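Local coordinates for protein mevalonate diphosphate decarboxylase (Legionella pneumophila, PDB 3LTO) that probably catalyses the ATP-dependent decarboxylation of mevalonate diphosphate to isopentenyl diphosphate in isoprenoid biosynthesis, at residues W228-Y232 / W271-G277; S41-L45 / A116-A121; Y255-T260 / M282-V288. One frame throughout, in Å; residues are numbered along the deposited sequence.

Contact 1 of 3, residues W228-Y232 / W271-G277; sequences WTSIY and WNEKGDG
W228 meets the 271-277 segment through the five-membered side of its indole. NE1 of W228 donates to the carbonyl O of G277 at 2.8 Å. The oxygen lies almost in the indole plane (3° out of it), but the N-H...O angle of 150° leaves the bond somewhat bent. G277 O also accepts from Q296 NE2, so two donors grip this carbonyl. CD1 of W228 lies 3.6 Å from CH2 of W271. The two indoles meet only at their rims and do not stack. D276 OD1 also approaches W228 CD1, but its charge is paired with R293, which in turn makes a cation-pi contact with W228.

T229 comes next and meets the edge of the W271 ring. T229 OG1 lies 3.6 Å from W271 CZ3, near the plane of the indole.

W228, Y232 and W271 form an aromatic cluster. It joins two consecutive helices of the C-terminal domain, with the start of helix 228-247 beside the end of helix 258-274. Helix 258-274 ends just before G275, whose positive phi lets the chain turn back beside W271.

Y232 swings its ring over W271 because CG stands anti to its backbone N (chi1 156°). The phenol ring and the five-membered ring of W271 stack face to face. Their centroids are 3.5 Å apart and the planes are nearly parallel. Y232 CD1 is 3.4 Å from W271 NE1. The opposite face of W271 is covered by backbone, with G277 N 3.2 Å above the ring plane near the rim. The indole is thus sandwiched between the phenol and its own chain. Its NE1 proton goes to P278 O, a bond that helps fix the ring's rotation.

Contact 2 of 3, residues S41-L45 / A116-A121; sequences SSVKL and ALTKCA
V43 has chi1 of 173°, which puts CG1 trans to its own N and turns CG2 onto the helix. V43 CG2 settles at the start of L117, 3.5 Å from A116 CB. V43 CG1 goes the other way along the helix and reaches L117 CD1 at 4.0 Å, with C120 CB close by. L45 CG stands opposite its own carbonyl carbon (chi1 -71°), and the extended chi2 carries CD1 on to A121, with L45 CD1 3.6 Å from A121 CA. C120 projects SG back at the strand. C120 SG lies 3.6 Å from L45 CG and 3.3 Å from V43 O, so it sits between the two strand residues.

Nearer the start of the strand, A116 CB rests against the backbone of S41, 3.7 Å from S41 O. The strand thus uses S41, V43 and L45. The helix answers with two neighbouring pairs, A116-L117 and C120-A121, one helical turn apart. The contact is mostly apolar. The axes approach to 7.4 Å, and their N-to-C directions differ by 35°, so helix and strand run roughly the same way.

This is helix-on-sheet packing in the N-terminal domain of a GHMP-type protein. Strand 31-47 is flanked by strands 2-12 and 93-99, to which S41-L45 is hydrogen-bonded on both edges. W3 and A5 touch C120, I95 touches V43 and L45, and helix 71-87 packs on L117 and A121.

Contact 3 of 3, residues Y255-T260 / M282-V288; sequences YITDNT and MDAGPNV
M282, a selenomethionine, reaches I256 and T260 with its chain end. M282 SE lies 3.8 Å from I256 CG1. A bend at chi3 (84°) turns CE to meet T260 CG2 tip to tip. F239 and H243 of helix 228-247 also touch M282.

A284 is the centre of an inverse gamma turn. A284 C lies over one face of the Y255 ring, 3.6 Å from Y255 CE2. G285 continues over that same face. G285 CA stands 3.9 Å from the centroid of the Y255 ring and 18° off the normal, a CH-pi contact. The Y255 hydroxyl is bonded to I190 O, which anchors the far end of the ring. G285 O comes to 3.3 Å from Y255 CB.

P286 turns its carbonyl to an ordered water, which donates to P286 O and to Y255 O, each at 2.7 Å. The water accepts from T260 OG1 at 2.6 Å. V288 ends the contact, with CG2 against the methyl of T260.

T260 OG1 also accepts from T257 N at 3.0 Å. T257 and T260 form a capping box at the start of helix 258-274, and the water ties this box to the loop of the hairpin between strands 279-281 and 288-292. D283 in this loop pairs with K15 of the N-terminal domain, and the MDAGPNV sequence is consistent with the third conserved motif of GHMP proteins.

How the contacts relate
All three contacts are largely buried, but they sit differently. Contact 1 lies farthest from the chain's centre, at about 24 Å, and is built from an aromatic cluster and one indole-to-carbonyl hydrogen bond. Contact 2 is a helix-on-sheet core in the N-terminal domain, made of aliphatic side chains and one cysteine sulfur. Contact 3 is mixed, with backbone over a tyrosine face and a bound water. Contacts 1 and 3 share the C-terminal domain and use opposite ends of helix 258-274. Contact 3 holds its capped start, contact 1 its C-terminal end, followed by a glycine. Their nearest atoms are about 9 Å apart. Contact 2 lies across the chain's centre from both.

Contact 1 of 3, residues W228-Y232 / W271-G277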
loop_
_atom_site.group_PDB
_atom_site.type_symbol
_atom_site.label_atom_id
_atom_site.label_comp_id
_atom_site.label_asym_id
_atom_site.label_seq_id
_atom_site.Cartn_x
_atom_site.Cartn_y
_atom_site.Cartn_z
ATOM N N TRP A 228 -16.274 -4.060 -24.911
ATOM C CA TRP A 228 -15.057 -4.639 -25.485
ATOM C C TRP A 228 -14.335 -3.721 -26.471
ATOM O O TRP A 228 -13.099 -3.707 -26.532
ATOM C CB TRP A 228 -15.405 -5.967 -26.164
ATOM C CG TRP A 228 -14.233 -6.840 -26.508
ATOM C CD1 TRP A 228 -13.745 -7.106 -27.755
ATOM C CD2 TRP A 228 -13.444 -7.613 -25.597
ATOM N NE1 TRP A 228 -12.708 -8.001 -27.679
ATOM C CE2 TRP A 228 -12.499 -8.328 -26.366
ATOM C CE3 TRP A 228 -13.443 -7.772 -24.205
ATOM C CZ2 TRP A 228 -11.558 -9.194 -25.788
ATOM C CZ3 TRP A 228 -12.507 -8.635 -23.629
ATOM C CH2 TRP A 228 -11.578 -9.334 -24.423
ATOM N N THR A 229 -15.107 -2.961 -27.242
ATOM C CA THR A 229 -14.544 -2.041 -28.216
ATOM C C THR A 229 -13.685 -0.983 -27.510
ATOM O O THR A 229 -12.605 -0.620 -27.998
ATOM C CB THR A 229 -15.667 -1.343 -29.034
ATOM O OG1 THR A 229 -16.453 -2.331 -29.714
ATOM C CG2 THR A 229 -15.074 -0.406 -30.063
ATOM N N SER A 230 -14.156 -0.490 -26.364
ATOM C CA SER A 230 -13.398 0.510 -25.609
ATOM C C SER A 230 -12.176 -0.103 -24.920
ATOM O O SER A 230 -11.149 0.564 -24.763
ATOM C CB SER A 230 -14.276 1.194 -24.559
ATOM O OG SER A 230 -15.116 2.165 -25.153
ATOM N N ILE A 231 -12.293 -1.359 -24.492
ATOM C CA ILE A 231 -11.174 -2.041 -23.849
ATOM C C ILE A 231 -10.068 -2.119 -24.909
ATOM O O ILE A 231 -8.907 -1.779 -24.648
ATOM C CB ILE A 231 -11.575 -3.466 -23.370
ATOM C CG1 ILE A 231 -12.618 -3.350 -22.255
ATOM C CG2 ILE A 231 -10.347 -4.233 -22.864
ATOM C CD1 ILE A 231 -13.104 -4.672 -21.700
ATOM N N TYR A 232 -10.449 -2.542 -26.110
ATOM C CA TYR A 232 -9.509 -2.639 -27.228
ATOM C C TYR A 232 -8.789 -1.305 -27.474
ATOM O O TYR A 232 -7.563 -1.248 -27.456
ATOM C CB TYR A 232 -10.267 -3.067 -28.487
ATOM C CG TYR A 232 -9.631 -2.678 -29.806
ATOM C CD1 TYR A 232 -8.394 -3.191 -30.195
ATOM C CD2 TYR A 232 -10.294 -1.826 -30.689
ATOM C CE1 TYR A 232 -7.838 -2.871 -31.426
ATOM C CE2 TYR A 232 -9.746 -1.497 -31.931
ATOM C CZ TYR A 232 -8.519 -2.024 -32.292
ATOM O OH TYR A 232 -7.987 -1.722 -33.527
ATOM N N TRP A 271 -10.902 -5.060 -37.368
ATOM C CA TRP A 271 -11.858 -4.509 -36.405
ATOM C C TRP A 271 -12.916 -3.625 -37.077
ATOM O O TRP A 271 -14.093 -3.674 -36.713
ATOM C CB TRP A 271 -11.133 -3.666 -35.340
ATOM C CG TRP A 271 -10.983 -4.320 -33.976
ATOM C CD1 TRP A 271 -9.879 -4.960 -33.489
ATOM C CD2 TRP A 271 -11.963 -4.361 -32.926
ATOM N NE1 TRP A 271 -10.107 -5.391 -32.204
ATOM C CE2 TRP A 271 -11.377 -5.037 -31.833
ATOM C CE3 TRP A 271 -13.278 -3.889 -32.805
ATOM C CZ2 TRP A 271 -12.064 -5.257 -30.626
ATOM C CZ3 TRP A 271 -13.965 -4.108 -31.599
ATOM C CH2 TRP A 271 -13.353 -4.784 -30.530
ATOM N N ASN A 272 -12.493 -2.811 -38.042
ATOM C CA ASN A 272 -13.412 -1.919 -38.747
ATOM C C ASN A 272 -14.401 -2.720 -39.578
ATOM O O ASN A 272 -15.590 -2.409 -39.630
ATOM C CB ASN A 272 -12.641 -0.971 -39.667
ATOM C CG ASN A 272 -11.676 -0.081 -38.911
ATOM O OD1 ASN A 272 -12.045 0.568 -37.935
ATOM N ND2 ASN A 272 -10.432 -0.039 -39.369
ATOM N N GLU A 273 -13.882 -3.755 -40.221
ATOM C CA GLU A 273 -14.658 -4.637 -41.075
ATOM C C GLU A 273 -15.664 -5.484 -40.294
ATOM O O GLU A 273 -16.846 -5.504 -40.621
ATOM C CB GLU A 273 -13.707 -5.563 -41.843
ATOM C CG GLU A 273 -14.394 -6.513 -42.813
ATOM C CD GLU A 273 -13.561 -7.752 -43.113
ATOM O OE1 GLU A 273 -12.353 -7.618 -43.404
ATOM O OE2 GLU A 273 -14.119 -8.867 -43.061
ATOM N N LYS A 274 -15.187 -6.180 -39.263
ATOM C CA LYS A 274 -16.024 -7.062 -38.451
ATOM C C LYS A 274 -16.850 -6.382 -37.364
ATOM O O LYS A 274 -17.855 -6.931 -36.912
ATOM C CB LYS A 274 -15.159 -8.138 -37.784
ATOM C CG LYS A 274 -14.384 -9.027 -38.738
ATOM C CD LYS A 274 -15.317 -9.826 -39.636
ATOM C CE LYS A 274 -14.533 -10.625 -40.658
ATOM N NZ LYS A 274 -15.408 -11.330 -41.640
ATOM N N GLY A 275 -16.419 -5.202 -36.935
ATOM C CA GLY A 275 -17.131 -4.505 -35.878
ATOM C C GLY A 275 -16.859 -5.179 -34.543
ATOM O O GLY A 275 -17.542 -4.929 -33.550
ATOM N N ASP A 276 -15.849 -6.044 -34.526
ATOM C CA ASP A 276 -15.469 -6.774 -33.323
ATOM C C ASP A 276 -14.080 -7.368 -33.568
ATOM O O ASP A 276 -13.668 -7.564 -34.716
ATOM C CB ASP A 276 -16.493 -7.885 -33.040
ATOM C CG ASP A 276 -16.253 -8.590 -31.710
ATOM O OD1 ASP A 276 -15.784 -7.936 -30.756
ATOM O OD2 ASP A 276 -16.552 -9.803 -31.611
ATOM N N GLY A 277 -13.353 -7.642 -32.494
ATOM C CA GLY A 277 -12.025 -8.201 -32.658
ATOM C C GLY A 277 -11.327 -8.481 -31.345
ATOM O O GLY A 277 -11.962 -8.547 -30.294
#

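Contact 2 of 3, residues S41-L45 / A116-A121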
loop_
_atom_site.group_PDB
_atom_site.type_symbol
_atom_site.label_atom_id
_atom_site.label_comp_id
_atom_site.label_asym_id
_atom_site.label_seq_id
_atom_site.Cartn_x
_atom_site.Cartn_y
_atom_site.Cartn_z
ATOM N N SER A 41 5.867 -21.128 -14.965
ATOM C CA SER A 41 7.290 -21.190 -14.690
ATOM C C SER A 41 7.357 -22.138 -13.511
ATOM O O SER A 41 6.435 -22.181 -12.697
ATOM C CB SER A 41 7.849 -19.821 -14.289
ATOM O OG SER A 41 8.164 -19.050 -15.432
ATOM N N SER A 42 8.430 -22.906 -13.423
ATOM C CA SER A 42 8.579 -23.853 -12.330
ATOM C C SER A 42 9.928 -23.700 -11.669
ATOM O O SER A 42 10.916 -23.387 -12.320
ATOM C CB SER A 42 8.423 -25.283 -12.847
ATOM O OG SER A 42 7.100 -25.503 -13.305
ATOM N N VAL A 43 9.961 -23.916 -10.363
ATOM C CA VAL A 43 11.208 -23.826 -9.628
ATOM C C VAL A 43 11.356 -24.991 -8.676
ATOM O O VAL A 43 10.476 -25.272 -7.870
ATOM C CB VAL A 43 11.312 -22.525 -8.819
ATOM C CG1 VAL A 43 12.558 -22.563 -7.942
ATOM C CG2 VAL A 43 11.370 -21.338 -9.757
ATOM N N LYS A 44 12.478 -25.678 -8.784
ATOM C CA LYS A 44 12.755 -26.794 -7.906
ATOM C C LYS A 44 13.937 -26.383 -7.048
ATOM O O LYS A 44 14.903 -25.801 -7.540
ATOM C CB LYS A 44 13.099 -28.042 -8.725
ATOM C CG LYS A 44 13.515 -29.251 -7.892
ATOM C CD LYS A 44 13.705 -30.475 -8.773
ATOM C CE LYS A 44 14.132 -31.688 -7.955
ATOM N NZ LYS A 44 14.323 -32.897 -8.815
ATOM N N LEU A 45 13.853 -26.656 -5.756
ATOM C CA LEU A 45 14.950 -26.326 -4.867
ATOM C C LEU A 45 15.472 -27.587 -4.216
ATOM O O LEU A 45 14.695 -28.420 -3.761
ATOM C CB LEU A 45 14.501 -25.354 -3.773
ATOM C CG LEU A 45 14.193 -23.924 -4.196
ATOM C CD1 LEU A 45 13.679 -23.143 -2.981
ATOM C CD2 LEU A 45 15.456 -23.277 -4.766
ATOM N N ALA A 116 7.318 -18.136 -8.866
ATOM C CA ALA A 116 7.581 -19.557 -8.594
ATOM C C ALA A 116 8.686 -19.701 -7.543
ATOM O O ALA A 116 8.563 -20.484 -6.609
ATOM C CB ALA A 116 7.999 -20.279 -9.877
ATOM N N LEU A 117 9.769 -18.950 -7.707
ATOM C CA LEU A 117 10.862 -19.002 -6.749
ATOM C C LEU A 117 10.354 -18.595 -5.364
ATOM O O LEU A 117 10.686 -19.223 -4.360
ATOM C CB LEU A 117 12.002 -18.060 -7.165
ATOM C CG LEU A 117 13.156 -17.945 -6.157
ATOM C CD1 LEU A 117 13.677 -19.329 -5.791
ATOM C CD2 LEU A 117 14.276 -17.104 -6.757
ATOM N N THR A 118 9.551 -17.537 -5.311
ATOM C CA THR A 118 9.026 -17.078 -4.036
ATOM C C THR A 118 8.206 -18.173 -3.359
ATOM O O THR A 118 8.387 -18.456 -2.178
ATOM C CB THR A 118 8.134 -15.834 -4.203
ATOM O OG1 THR A 118 8.898 -14.761 -4.764
ATOM C CG2 THR A 118 7.579 -15.409 -2.848
ATOM N N LYS A 119 7.305 -18.781 -4.121
ATOM C CA LYS A 119 6.446 -19.845 -3.611
ATOM C C LYS A 119 7.240 -21.065 -3.160
ATOM O O LYS A 119 7.005 -21.598 -2.071
ATOM C CB LYS A 119 5.418 -20.241 -4.683
ATOM C CG LYS A 119 4.508 -19.085 -5.054
ATOM C CD LYS A 119 3.681 -19.343 -6.307
ATOM C CE LYS A 119 2.533 -20.305 -6.065
ATOM N NZ LYS A 119 1.601 -20.324 -7.233
ATOM N N CYS A 120 8.187 -21.505 -3.982
ATOM C CA CYS A 120 8.988 -22.667 -3.619
ATOM C C CYS A 120 9.870 -22.398 -2.389
ATOM O O CYS A 120 9.947 -23.229 -1.485
ATOM C CB CYS A 120 9.863 -23.090 -4.795
ATOM S SG CYS A 120 10.648 -24.700 -4.586
ATOM N N ALA A 121 10.525 -21.240 -2.354
ATOM C CA ALA A 121 11.392 -20.906 -1.225
ATOM C C ALA A 121 10.564 -20.765 0.046
ATOM O O ALA A 121 11.001 -21.154 1.135
ATOM C CB ALA A 121 12.170 -19.606 -1.508
#

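Contact 3 of 3, residues Y255-T260 / M282-V288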
loop_
_atom_site.group_PDB
_atom_site.type_symbol
_atom_site.label_atom_id
_atom_site.label_comp_id
_atom_site.label_asym_id
_atom_site.label_seq_id
_atom_site.Cartn_x
_atom_site.Cartn_y
_atom_site.Cartn_z
ATOM N N TYR A 255 10.992 -1.756 -30.664
ATOM C CA TYR A 255 10.748 -3.186 -30.806
ATOM C C TYR A 255 9.795 -3.345 -31.972
ATOM O O TYR A 255 9.753 -4.386 -32.627
ATOM C CB TYR A 255 10.087 -3.755 -29.551
ATOM C CG TYR A 255 10.938 -3.622 -28.317
ATOM C CD1 TYR A 255 12.077 -4.408 -28.145
ATOM C CD2 TYR A 255 10.607 -2.705 -27.323
ATOM C CE1 TYR A 255 12.863 -4.287 -27.012
ATOM C CE2 TYR A 255 11.386 -2.573 -26.186
ATOM C CZ TYR A 255 12.511 -3.367 -26.036
ATOM O OH TYR A 255 13.273 -3.235 -24.913
ATOM N N ILE A 256 9.019 -2.295 -32.215
ATOM C CA ILE A 256 8.063 -2.297 -33.305
ATOM C C ILE A 256 8.830 -2.025 -34.594
ATOM O O ILE A 256 9.729 -1.193 -34.623
ATOM C CB ILE A 256 6.984 -1.206 -33.095
ATOM C CG1 ILE A 256 6.063 -1.608 -31.937
ATOM C CG2 ILE A 256 6.192 -0.972 -34.397
ATOM C CD1 ILE A 256 5.188 -0.466 -31.424
ATOM N N THR A 257 8.493 -2.755 -35.645
ATOM C CA THR A 257 9.137 -2.573 -36.936
ATOM C C THR A 257 8.041 -2.502 -37.978
ATOM O O THR A 257 6.859 -2.598 -37.648
ATOM C CB THR A 257 10.028 -3.766 -37.316
ATOM O OG1 THR A 257 9.193 -4.900 -37.588
ATOM C CG2 THR A 257 11.007 -4.094 -36.191
ATOM N N ASP A 258 8.442 -2.354 -39.238
ATOM C CA ASP A 258 7.489 -2.298 -40.334
ATOM C C ASP A 258 6.695 -3.599 -40.357
ATOM O O ASP A 258 5.515 -3.616 -40.701
ATOM C CB ASP A 258 8.221 -2.084 -41.666
ATOM C CG ASP A 258 9.258 -3.158 -41.948
ATOM O OD1 ASP A 258 9.938 -3.604 -40.999
ATOM O OD2 ASP A 258 9.401 -3.546 -43.128
ATOM N N ASN A 259 7.339 -4.693 -39.969
ATOM C CA ASN A 259 6.649 -5.973 -39.951
ATOM C C ASN A 259 5.524 -5.914 -38.911
ATOM O O ASN A 259 4.390 -6.327 -39.172
ATOM C CB ASN A 259 7.635 -7.096 -39.636
ATOM C CG ASN A 259 7.013 -8.469 -39.774
ATOM O OD1 ASN A 259 6.169 -8.692 -40.635
ATOM N ND2 ASN A 259 7.439 -9.402 -38.933
ATOM N N THR A 260 5.838 -5.372 -37.742
ATOM C CA THR A 260 4.863 -5.238 -36.668
ATOM C C THR A 260 3.713 -4.344 -37.109
ATOM O O THR A 260 2.542 -4.676 -36.913
ATOM C CB THR A 260 5.497 -4.602 -35.419
ATOM O OG1 THR A 260 6.805 -5.153 -35.215
ATOM C CG2 THR A 260 4.631 -4.869 -34.185
HETATM N N MSE A 282 1.255 -5.024 -26.014
HETATM C CA MSE A 282 2.656 -5.321 -26.216
HETATM C C MSE A 282 3.424 -4.904 -24.969
HETATM O O MSE A 282 3.074 -3.921 -24.320
HETATM C CB MSE A 282 3.228 -4.525 -27.379
HETATM C CG MSE A 282 2.617 -4.777 -28.734
HETATM SE SE MSE A 282 3.680 -3.869 -30.082
HETATM C CE MSE A 282 5.056 -5.215 -30.334
ATOM N N ASP A 283 4.471 -5.652 -24.641
ATOM C CA ASP A 283 5.324 -5.312 -23.507
ATOM C C ASP A 283 6.606 -4.735 -24.095
ATOM O O ASP A 283 6.645 -4.405 -25.277
ATOM C CB ASP A 283 5.638 -6.553 -22.675
ATOM C CG ASP A 283 4.430 -7.059 -21.925
ATOM O OD1 ASP A 283 3.688 -6.214 -21.365
ATOM O OD2 ASP A 283 4.227 -8.295 -21.887
ATOM N N ALA A 284 7.646 -4.602 -23.282
ATOM C CA ALA A 284 8.911 -4.085 -23.789
ATOM C C ALA A 284 9.540 -5.232 -24.565
ATOM O O ALA A 284 10.524 -5.831 -24.123
ATOM C CB ALA A 284 9.826 -3.650 -22.626
ATOM N N GLY A 285 8.946 -5.544 -25.716
ATOM C CA GLY A 285 9.439 -6.631 -26.538
ATOM C C GLY A 285 8.786 -6.589 -27.905
ATOM O O GLY A 285 7.877 -5.794 -28.110
ATOM N N PRO A 286 9.212 -7.444 -28.854
ATOM C CA PRO A 286 8.677 -7.508 -30.221
ATOM C C PRO A 286 7.342 -8.228 -30.441
ATOM O O PRO A 286 6.620 -7.912 -31.389
ATOM C CB PRO A 286 9.799 -8.195 -30.982
ATOM C CG PRO A 286 10.265 -9.210 -29.971
ATOM C CD PRO A 286 10.352 -8.367 -28.702
ATOM N N ASN A 287 7.017 -9.196 -29.589
ATOM C CA ASN A 287 5.778 -9.958 -29.747
ATOM C C ASN A 287 4.508 -9.126 -29.588
ATOM O O ASN A 287 4.493 -8.117 -28.890
ATOM C CB ASN A 287 5.730 -11.127 -28.751
ATOM C CG ASN A 287 6.831 -12.159 -28.986
ATOM O OD1 ASN A 287 7.369 -12.283 -30.090
ATOM N ND2 ASN A 287 7.152 -12.920 -27.945
ATOM N N VAL A 288 3.437 -9.562 -30.238
ATOM C CA VAL A 288 2.160 -8.874 -30.143
ATOM C C VAL A 288 1.152 -9.842 -29.538
ATOM O O VAL A 288 0.976 -10.952 -30.038
ATOM C CB VAL A 288 1.658 -8.406 -31.530
ATOM C CG1 VAL A 288 0.258 -7.823 -31.404
ATOM C CG2 VAL A 288 2.608 -7.354 -32.102
HETATM O O HOH W 1 7.410 -5.750 -32.723
#